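Local coordinates for glutaminase 1 (Escherichia coli, PDB 1U60), which catalyses the hydrolysis of L-glutamine to L-glutamate and ammonium, at residues A41-V46 / A297-Q302; S68-L73 / P257-V262; A206-T211 / G265-V270; S280-E285 / S289-K294. All coordinates share one frame; numbering follows the deposited sequence.

Interaction 1. Residues A41-V46 / A297-Q302; sequences AAVAIV and ASVAKQ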
# COMPACT_ATOMS: atom_id res chain seq x y z
N ALA A 41 8.78 3.82 27.29
CA ALA A 41 8.74 2.90 26.17
C ALA A 41 7.97 1.64 26.52
O ALA A 41 8.14 1.10 27.64
CB ALA A 41 10.14 2.53 25.80
N ALA A 42 7.12 1.15 25.59
CA ALA A 42 6.27 -0.01 25.81
C ALA A 42 5.98 -0.69 24.51
O ALA A 42 6.02 -0.05 23.44
CB ALA A 42 4.99 0.38 26.51
N VAL A 43 5.71 -1.97 24.62
CA VAL A 43 5.24 -2.75 23.49
C VAL A 43 4.25 -3.80 24.00
O VAL A 43 4.35 -4.32 25.13
CB VAL A 43 6.40 -3.38 22.71
CG1 VAL A 43 7.30 -4.20 23.63
CG2 VAL A 43 5.89 -4.18 21.57
N ALA A 44 3.23 -4.08 23.19
CA ALA A 44 2.18 -5.02 23.59
C ALA A 44 1.59 -5.76 22.40
O ALA A 44 1.50 -5.24 21.32
CB ALA A 44 1.03 -4.31 24.35
N ILE A 45 1.07 -6.96 22.70
CA ILE A 45 0.22 -7.74 21.82
C ILE A 45 -1.13 -7.94 22.52
O ILE A 45 -1.22 -8.23 23.71
CB ILE A 45 0.82 -9.13 21.61
CG1 ILE A 45 2.11 -9.08 20.80
CG2 ILE A 45 -0.19 -10.08 20.99
CD1 ILE A 45 2.93 -10.37 20.82
N VAL A 46 -2.21 -7.77 21.75
CA VAL A 46 -3.51 -8.22 22.13
C VAL A 46 -4.00 -9.16 21.03
O VAL A 46 -4.11 -8.77 19.88
CB VAL A 46 -4.49 -7.08 22.35
CG1 VAL A 46 -5.90 -7.69 22.66
CG2 VAL A 46 -4.00 -6.19 23.51
N ALA A 297 8.02 -3.71 14.66
CA ALA A 297 8.67 -4.50 13.61
C ALA A 297 9.33 -5.74 14.18
O ALA A 297 9.28 -6.82 13.60
CB ALA A 297 9.69 -3.63 12.86
N SER A 298 9.98 -5.59 15.34
CA SER A 298 10.65 -6.72 15.97
C SER A 298 9.68 -7.86 16.33
O SER A 298 9.90 -9.01 16.02
CB SER A 298 11.40 -6.26 17.22
OG SER A 298 11.99 -7.41 17.85
N VAL A 299 8.55 -7.53 16.96
CA VAL A 299 7.58 -8.53 17.31
C VAL A 299 7.10 -9.25 16.04
O VAL A 299 7.05 -10.50 15.98
CB VAL A 299 6.40 -7.91 18.08
CG1 VAL A 299 5.23 -8.94 18.32
CG2 VAL A 299 6.85 -7.34 19.43
N ALA A 300 6.77 -8.46 15.01
CA ALA A 300 6.22 -9.01 13.80
C ALA A 300 7.27 -9.92 13.14
O ALA A 300 6.94 -11.00 12.63
CB ALA A 300 5.77 -7.91 12.84
N LYS A 301 8.53 -9.51 13.18
CA LYS A 301 9.60 -10.29 12.53
C LYS A 301 9.85 -11.59 13.30
O LYS A 301 10.04 -12.66 12.72
CB LYS A 301 10.88 -9.49 12.49
CG LYS A 301 12.03 -10.21 11.79
CD LYS A 301 13.11 -9.23 11.34
CE LYS A 301 14.22 -9.96 10.57
NZ LYS A 301 15.53 -9.82 11.26
N GLN A 302 9.87 -11.49 14.62
CA GLN A 302 10.10 -12.66 15.47
C GLN A 302 8.98 -13.68 15.31
O GLN A 302 9.25 -14.88 15.36
CB GLN A 302 10.19 -12.27 16.94
CG GLN A 302 11.45 -11.54 17.40
CD GLN A 302 11.33 -11.17 18.88
OE1 GLN A 302 11.42 -12.06 19.75
NE2 GLN A 302 11.05 -9.88 19.17
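Ile45 and Val299 mark the nearest approach of the two backbones, their CA atoms 8.7 Å apart, where the extended strand 42-46 passes the helical segment 297-302. At that spacing the main chains do not meet, and the gap is bridged by three branched side chains. Val43 and Ile45, two residues apart on the strand, both point toward the helix, while Ala44 between them points away. Val299 answers both with its two methyls. Its CG1, trans to the backbone N (chi1 173°), reaches CD1 of Ile45 at 3.7 Å, the two side chains crossing at a slant; CG2 lies 3.9 Å from CG2 of Val43, and here the valines run past each other in opposite directions. The end of Ile45 gets to Val299 because its chain is extended at chi2 (166°), which carries CD1 out from the strand. This is helix-on-sheet packing: helix 290-303 lies on one face of the five-stranded antiparallel sheet. Helix 4-18 lies beside it, touching Val43 through Tyr15, Ile45 through Val11 and Val299 through Ala14. With methyl and methylene groups alone meeting across the interface, all three residues buried, cohesion here comes from dispersion and the exclusion of water, without directional bonds.

Interaction 2. Residues S68-L73 / P257-V262; sequences SKVCTL and PGKSGV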
# COMPACT_ATOMS: atom_id res chain seq x y z
N SER A 68 -6.22 8.58 15.94
CA SER A 68 -7.67 8.82 15.91
C SER A 68 -8.28 8.73 14.49
O SER A 68 -9.46 8.38 14.37
CB SER A 68 -7.95 10.20 16.48
OG SER A 68 -7.51 11.21 15.61
N LYS A 69 -7.48 8.96 13.44
CA LYS A 69 -7.94 8.91 12.04
C LYS A 69 -8.52 7.53 11.72
O LYS A 69 -9.49 7.40 10.95
CB LYS A 69 -6.85 9.30 11.06
CG LYS A 69 -6.27 10.69 11.32
CD LYS A 69 -5.07 10.93 10.37
CE LYS A 69 -4.56 12.35 10.44
NZ LYS A 69 -3.24 12.42 9.68
N VAL A 70 -7.96 6.48 12.34
CA VAL A 70 -8.38 5.11 12.03
C VAL A 70 -9.79 4.93 12.62
O VAL A 70 -10.67 4.31 12.00
CB VAL A 70 -7.38 4.08 12.60
CG1 VAL A 70 -7.94 2.67 12.51
CG2 VAL A 70 -6.06 4.20 11.91
N CYS A 71 -9.99 5.44 13.84
CA CYS A 71 -11.27 5.23 14.51
C CYS A 71 -12.42 5.98 13.81
O CYS A 71 -13.51 5.48 13.67
CB CYS A 71 -11.23 5.67 15.97
SG CYS A 71 -9.87 4.95 16.95
N THR A 72 -12.15 7.21 13.37
CA THR A 72 -13.22 7.96 12.74
C THR A 72 -13.51 7.40 11.36
O THR A 72 -14.69 7.41 10.87
CB THR A 72 -12.81 9.45 12.72
OG1 THR A 72 -12.93 9.95 14.09
CG2 THR A 72 -13.73 10.30 11.82
N LEU A 73 -12.46 6.92 10.68
CA LEU A 73 -12.65 6.23 9.42
C LEU A 73 -13.59 5.04 9.64
O LEU A 73 -14.47 4.74 8.83
CB LEU A 73 -11.31 5.76 8.85
CG LEU A 73 -11.35 4.84 7.64
CD1 LEU A 73 -12.21 5.53 6.53
CD2 LEU A 73 -9.98 4.45 7.13
N PRO A 257 -0.33 -3.68 7.89
CA PRO A 257 -1.01 -2.37 7.95
C PRO A 257 -0.79 -1.70 9.28
O PRO A 257 -0.98 -2.33 10.30
CB PRO A 257 -2.49 -2.69 7.75
CG PRO A 257 -2.58 -4.18 7.78
CD PRO A 257 -1.27 -4.80 7.69
N GLY A 258 -0.41 -0.44 9.24
CA GLY A 258 -0.00 0.25 10.46
C GLY A 258 -0.50 1.69 10.50
O GLY A 258 -1.04 2.23 9.54
N LYS A 259 -0.28 2.30 11.66
CA LYS A 259 -0.60 3.71 11.87
C LYS A 259 0.27 4.28 12.96
O LYS A 259 0.46 3.65 14.00
CB LYS A 259 -2.05 3.88 12.26
CG LYS A 259 -2.55 5.31 12.38
CD LYS A 259 -2.83 5.97 11.05
CE LYS A 259 -2.85 7.49 11.08
NZ LYS A 259 -1.51 8.16 11.12
N SER A 260 0.74 5.49 12.75
CA SER A 260 1.50 6.21 13.75
C SER A 260 0.71 7.45 14.21
O SER A 260 -0.25 7.93 13.51
CB SER A 260 2.79 6.70 13.16
OG SER A 260 2.52 7.70 12.18
N GLY A 261 1.13 7.98 15.36
CA GLY A 261 0.66 9.28 15.88
C GLY A 261 1.79 10.03 16.58
O GLY A 261 2.74 9.42 17.01
N VAL A 262 1.65 11.35 16.73
CA VAL A 262 2.75 12.16 17.33
C VAL A 262 2.89 12.04 18.87
O VAL A 262 3.86 12.53 19.44
CB VAL A 262 2.69 13.68 16.90
CG1 VAL A 262 2.84 13.77 15.39
CG2 VAL A 262 1.45 14.37 17.38
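Lys259 NZ is gripped by several oxygens, and its bond to the carbonyl of the next residue, from Lys259 NZ to Ser260 O, is 2.7 Å long and lies in the carbonyl plane. It is also hydrogen-bonded to Gly242 O and Tyr244 OH, and weakly to Ser66 OG. To turn back on its own strand the chain bends at chi2 (78°) and again at chi4, and the outer curve of its methylenes rests on Lys69 and Val70 of helix 68-80. Val70 CG2 packs against this curve, 3.7 Å from Lys259 CG and 3.8 Å from Lys259 CD, the two side chains running in opposite directions. Ser66 and Lys69 match the Ser-X-X-Lys pattern of the serine beta-lactamase-like fold, and Lys259-Ser260-Gly261, beginning on the edge strand 258-260, is consistent with its Lys-Ser-Gly element; Ser66, Tyr244 and Val262 are predicted to bind substrate. Lys69, extended beyond CG, crosses Lys259 at about a right angle, with Lys69 CD 4.2 Å from Lys259 CE. The nitrogens Lys69 NZ and Lys259 NZ stand 4.8 Å apart, and Tyr244 OH is hydrogen-bonded to both. Lys69 NZ is held further by Leu115 O and by the side-chain oxygen of Asn117, another predicted substrate-binding residue.

Interaction 3. Residues A206-T211 / G265-V270; sequences ATLGAT and GILAVV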
# COMPACT_ATOMS: atom_id res chain seq x y z
N ALA A 206 -3.00 -1.52 21.26
CA ALA A 206 -2.98 -2.88 20.76
C ALA A 206 -4.36 -3.48 20.67
O ALA A 206 -4.62 -4.29 19.80
CB ALA A 206 -2.04 -3.78 21.56
N THR A 207 -5.27 -3.06 21.57
CA THR A 207 -6.64 -3.51 21.51
C THR A 207 -7.38 -3.00 20.28
O THR A 207 -8.13 -3.74 19.67
CB THR A 207 -7.36 -3.07 22.79
OG1 THR A 207 -6.73 -3.64 23.94
CG2 THR A 207 -8.78 -3.59 22.78
N LEU A 208 -7.18 -1.72 19.93
CA LEU A 208 -7.69 -1.18 18.66
C LEU A 208 -7.23 -2.09 17.53
O LEU A 208 -8.05 -2.50 16.70
CB LEU A 208 -7.19 0.23 18.45
CG LEU A 208 -7.33 0.86 17.03
CD1 LEU A 208 -8.77 0.86 16.52
CD2 LEU A 208 -6.77 2.25 16.96
N GLY A 209 -5.95 -2.44 17.52
CA GLY A 209 -5.43 -3.37 16.53
C GLY A 209 -6.10 -4.74 16.52
O GLY A 209 -6.38 -5.28 15.46
N ALA A 210 -6.35 -5.28 17.72
CA ALA A 210 -6.92 -6.58 17.88
C ALA A 210 -8.40 -6.59 17.45
O ALA A 210 -8.88 -7.56 16.90
CB ALA A 210 -6.78 -7.06 19.27
N THR A 211 -9.08 -5.49 17.65
CA THR A 211 -10.46 -5.38 17.21
C THR A 211 -10.50 -5.46 15.69
O THR A 211 -11.34 -6.17 15.11
CB THR A 211 -11.09 -4.10 17.73
OG1 THR A 211 -11.13 -4.12 19.18
CG2 THR A 211 -12.52 -3.99 17.19
N GLY A 265 2.84 6.63 19.53
CA GLY A 265 2.23 5.34 19.28
C GLY A 265 2.44 4.82 17.89
O GLY A 265 2.50 5.60 16.93
N ILE A 266 2.62 3.51 17.78
CA ILE A 266 2.68 2.78 16.53
C ILE A 266 1.77 1.59 16.69
O ILE A 266 1.90 0.83 17.65
CB ILE A 266 4.13 2.29 16.20
CG1 ILE A 266 5.11 3.48 16.04
CG2 ILE A 266 4.18 1.41 14.94
CD1 ILE A 266 4.87 4.39 14.88
N LEU A 267 0.87 1.44 15.73
CA LEU A 267 -0.04 0.27 15.69
C LEU A 267 0.23 -0.54 14.45
O LEU A 267 0.41 0.01 13.35
CB LEU A 267 -1.45 0.79 15.62
CG LEU A 267 -2.59 -0.23 15.34
CD1 LEU A 267 -2.73 -1.18 16.53
CD2 LEU A 267 -3.86 0.54 15.05
N ALA A 268 0.18 -1.86 14.58
CA ALA A 268 0.10 -2.70 13.43
C ALA A 268 -0.94 -3.80 13.62
O ALA A 268 -1.20 -4.25 14.73
CB ALA A 268 1.42 -3.32 13.15
N VAL A 269 -1.54 -4.24 12.52
CA VAL A 269 -2.57 -5.28 12.57
C VAL A 269 -2.10 -6.51 11.81
O VAL A 269 -1.70 -6.41 10.66
CB VAL A 269 -3.88 -4.75 11.95
CG1 VAL A 269 -4.95 -5.85 12.00
CG2 VAL A 269 -4.29 -3.51 12.69
N VAL A 270 -2.21 -7.68 12.44
CA VAL A 270 -2.04 -8.97 11.78
C VAL A 270 -3.45 -9.53 11.52
O VAL A 270 -4.11 -10.00 12.46
CB VAL A 270 -1.17 -9.97 12.62
CG1 VAL A 270 -0.88 -11.23 11.81
CG2 VAL A 270 0.15 -9.33 13.02
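Leu208 of helix 202-213 makes the first side-chain contact along this segment, meeting Leu267 of strand 265-270. Its CG is trans to the backbone N (chi1 165°), and its CD2 methyl comes to 3.9 Å from Leu267 CD2, the two leucines crossing at about a right angle. Gly209 follows, and here the helix backbone itself is the surface: the CD1 branch of Leu267 rests 3.5 Å from Gly209 CA and 3.6 Å from Gly209 N. Leu267 therefore straddles the helix edge, one methyl on a leucine side chain and the other on bare main chain. Having no side chain, Gly209 lets Leu267 CD1 lie directly on the backbone. Farther along the strand, Val269 sets CG1 3.8 Å from Gly209 O and CG2 4.0 Å from Gly209 CA, so both its methyls touch the same glycine. Ala210, like Ala206 one turn earlier, points away from the strand and packs on Val46 of strand 42-47.

The segment axes come within 7.6 Å and run nearly parallel, at 26°, with Gly209 and Val269 CA atoms only 5.2 Å apart. Helix 202-213 thus lies along one face of the five-stranded sheet, whose other face carries helix 290-303 against Ile266 and Ala268; Met238 of helix 231-241 closes over Leu267 and Val269. Methyl groups laid on a glycine surface give a buried, close-fitting joint held by van der Waals contact.

Interaction 4. Residues S280-E285 / S289-K294; sequences SPPLDE and SVRGQK. With EDO (1,2-ethanediol), chain E.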
# COMPACT_ATOMS: atom_id res chain seq x y z
N SER A 280 6.83 5.11 22.17
CA SER A 280 7.85 5.91 22.80
C SER A 280 7.83 7.34 22.24
O SER A 280 7.73 7.50 20.99
CB SER A 280 9.23 5.30 22.61
OG SER A 280 10.14 5.94 23.54
N PRO A 281 7.92 8.37 23.09
CA PRO A 281 7.75 9.74 22.59
C PRO A 281 8.69 10.24 21.49
O PRO A 281 8.19 11.01 20.69
CB PRO A 281 7.90 10.59 23.88
CG PRO A 281 7.46 9.63 25.02
CD PRO A 281 7.99 8.33 24.57
N PRO A 282 9.98 9.90 21.45
CA PRO A 282 10.84 10.47 20.40
C PRO A 282 10.46 10.02 18.99
O PRO A 282 10.40 8.82 18.76
CB PRO A 282 12.23 10.02 20.82
CG PRO A 282 12.13 9.84 22.32
CD PRO A 282 10.77 9.14 22.44
N LEU A 283 10.25 10.98 18.10
CA LEU A 283 9.81 10.76 16.74
C LEU A 283 10.94 10.99 15.74
O LEU A 283 11.80 11.84 15.95
CB LEU A 283 8.67 11.68 16.36
CG LEU A 283 7.54 11.81 17.35
CD1 LEU A 283 6.53 12.88 16.98
CD2 LEU A 283 6.85 10.45 17.66
N ASP A 284 10.89 10.28 14.63
CA ASP A 284 11.81 10.55 13.51
C ASP A 284 11.32 11.73 12.70
O ASP A 284 10.33 12.37 13.04
CB ASP A 284 12.11 9.30 12.70
CG ASP A 284 10.89 8.73 11.94
OD1 ASP A 284 9.91 9.45 11.68
OD2 ASP A 284 10.86 7.55 11.57
N GLU A 285 12.00 12.04 11.60
CA GLU A 285 11.66 13.20 10.79
C GLU A 285 10.30 13.10 10.11
O GLU A 285 9.74 14.12 9.67
CB GLU A 285 12.73 13.36 9.70
CG GLU A 285 14.09 13.77 10.22
CD GLU A 285 14.88 14.49 9.15
OE1 GLU A 285 14.94 13.92 8.03
OE2 GLU A 285 15.38 15.63 9.41
N SER A 289 7.39 7.30 15.75
CA SER A 289 8.22 6.95 16.92
C SER A 289 9.42 6.10 16.49
O SER A 289 9.25 5.05 15.86
CB SER A 289 7.40 6.12 17.93
OG SER A 289 8.19 5.74 19.05
N VAL A 290 10.62 6.54 16.86
CA VAL A 290 11.82 5.76 16.54
C VAL A 290 11.79 4.37 17.15
O VAL A 290 11.93 3.36 16.43
CB VAL A 290 13.16 6.53 16.94
CG1 VAL A 290 14.41 5.65 16.69
CG2 VAL A 290 13.21 7.82 16.21
N ARG A 291 11.62 4.29 18.47
CA ARG A 291 11.61 3.02 19.16
C ARG A 291 10.30 2.24 18.89
O ARG A 291 10.32 1.03 18.81
CB ARG A 291 11.76 3.20 20.67
CG ARG A 291 13.07 3.80 21.16
CD ARG A 291 12.96 4.21 22.64
NE ARG A 291 14.06 5.09 23.01
CZ ARG A 291 13.93 6.11 23.81
NH1 ARG A 291 12.76 6.41 24.36
NH2 ARG A 291 15.01 6.84 24.08
N GLY A 292 9.19 2.97 18.79
CA GLY A 292 7.88 2.36 18.61
C GLY A 292 7.94 1.51 17.32
O GLY A 292 7.43 0.39 17.28
N GLN A 293 8.50 2.08 16.25
CA GLN A 293 8.57 1.40 14.97
C GLN A 293 9.37 0.13 15.08
O GLN A 293 8.97 -0.93 14.61
CB GLN A 293 9.23 2.28 13.90
CG GLN A 293 8.29 3.26 13.29
CD GLN A 293 8.97 4.27 12.38
OE1 GLN A 293 8.79 4.20 11.13
NE2 GLN A 293 9.73 5.22 12.97
N LYS A 294 10.53 0.25 15.73
CA LYS A 294 11.46 -0.87 15.84
C LYS A 294 10.88 -1.97 16.72
O LYS A 294 11.02 -3.13 16.40
CB LYS A 294 12.86 -0.38 16.35
CG LYS A 294 13.62 0.40 15.28
CD LYS A 294 14.18 -0.46 14.09
CE LYS A 294 14.43 0.43 12.81
NZ LYS A 294 15.87 0.70 12.52
C1 EDO E . 16.05 4.41 10.99
O1 EDO E . 16.57 5.72 10.79
C2 EDO E . 15.68 3.78 9.66
O2 EDO E . 15.34 2.44 9.93
O HOH W 1 11.53 6.63 20.19
O HOH W 2 9.32 6.35 9.55
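Arg291 and Ser280 meet at the edge of the guanidinium, where Arg291 NH1 donates to Ser280 OG at 2.8 Å, the oxygen lying slightly out of the guanidinium plane, while the Pro282 ring crosses obliquely. Leu21 O and Gly38 O hold the guanidinium as well, through NE and NH1, and Leu40 O is a further partner of Ser280 OG. The second flat pair, the carboxylate of Asp284 and the amide of Gln293, stands 76° apart. Gln293 NE2 donates to Asp284 OD2 at 2.9 Å, nearly straight (168°); the acceptor lies in the amide plane, but the donor sits above the carboxylate. The same NE2 donates to Ser289 O, which Gln293 N reaches from the opposite face, and a water joins Asp284 OD2 to Gln293 OE1. Ser289 is the N-cap of helix 290-303: its OG, trans to the backbone N (chi1 178°), accepts from Gly292 N at 3.0 Å and donates to Ser280 O at 2.7 Å. Val290 N donates to Pro282 O at 3.0 Å, and a water links that oxygen to Arg291 N. The first-turn amides are thus met by a loop carbonyl, a water and Ser289 itself, and the negative charge of Asp284 near the helix start is probably favourable to the helix dipole.

Interactions 1, 2 and 3 are buried joints between helices and the same antiparallel sheet, whereas interaction 4 caps a helix from the loop after strand 274-279 and is mostly buried, with a partly exposed rim. Interactions 1 and 4 share helix 290-303, one at its body and the other at its start. Interactions 1 and 3 reach the sheet from opposite faces. Strands 258-260 and 265-270, neighbours in the sheet, tie interactions 2 and 3 together. The chemistry follows position: apolar side chains in 1, apolar side chains with bare glycine backbone in 3, lysines held by backbone carbonyls and predicted substrate-site residues in 2 near the chain's centre, and hydrogen bonds and waters in 4.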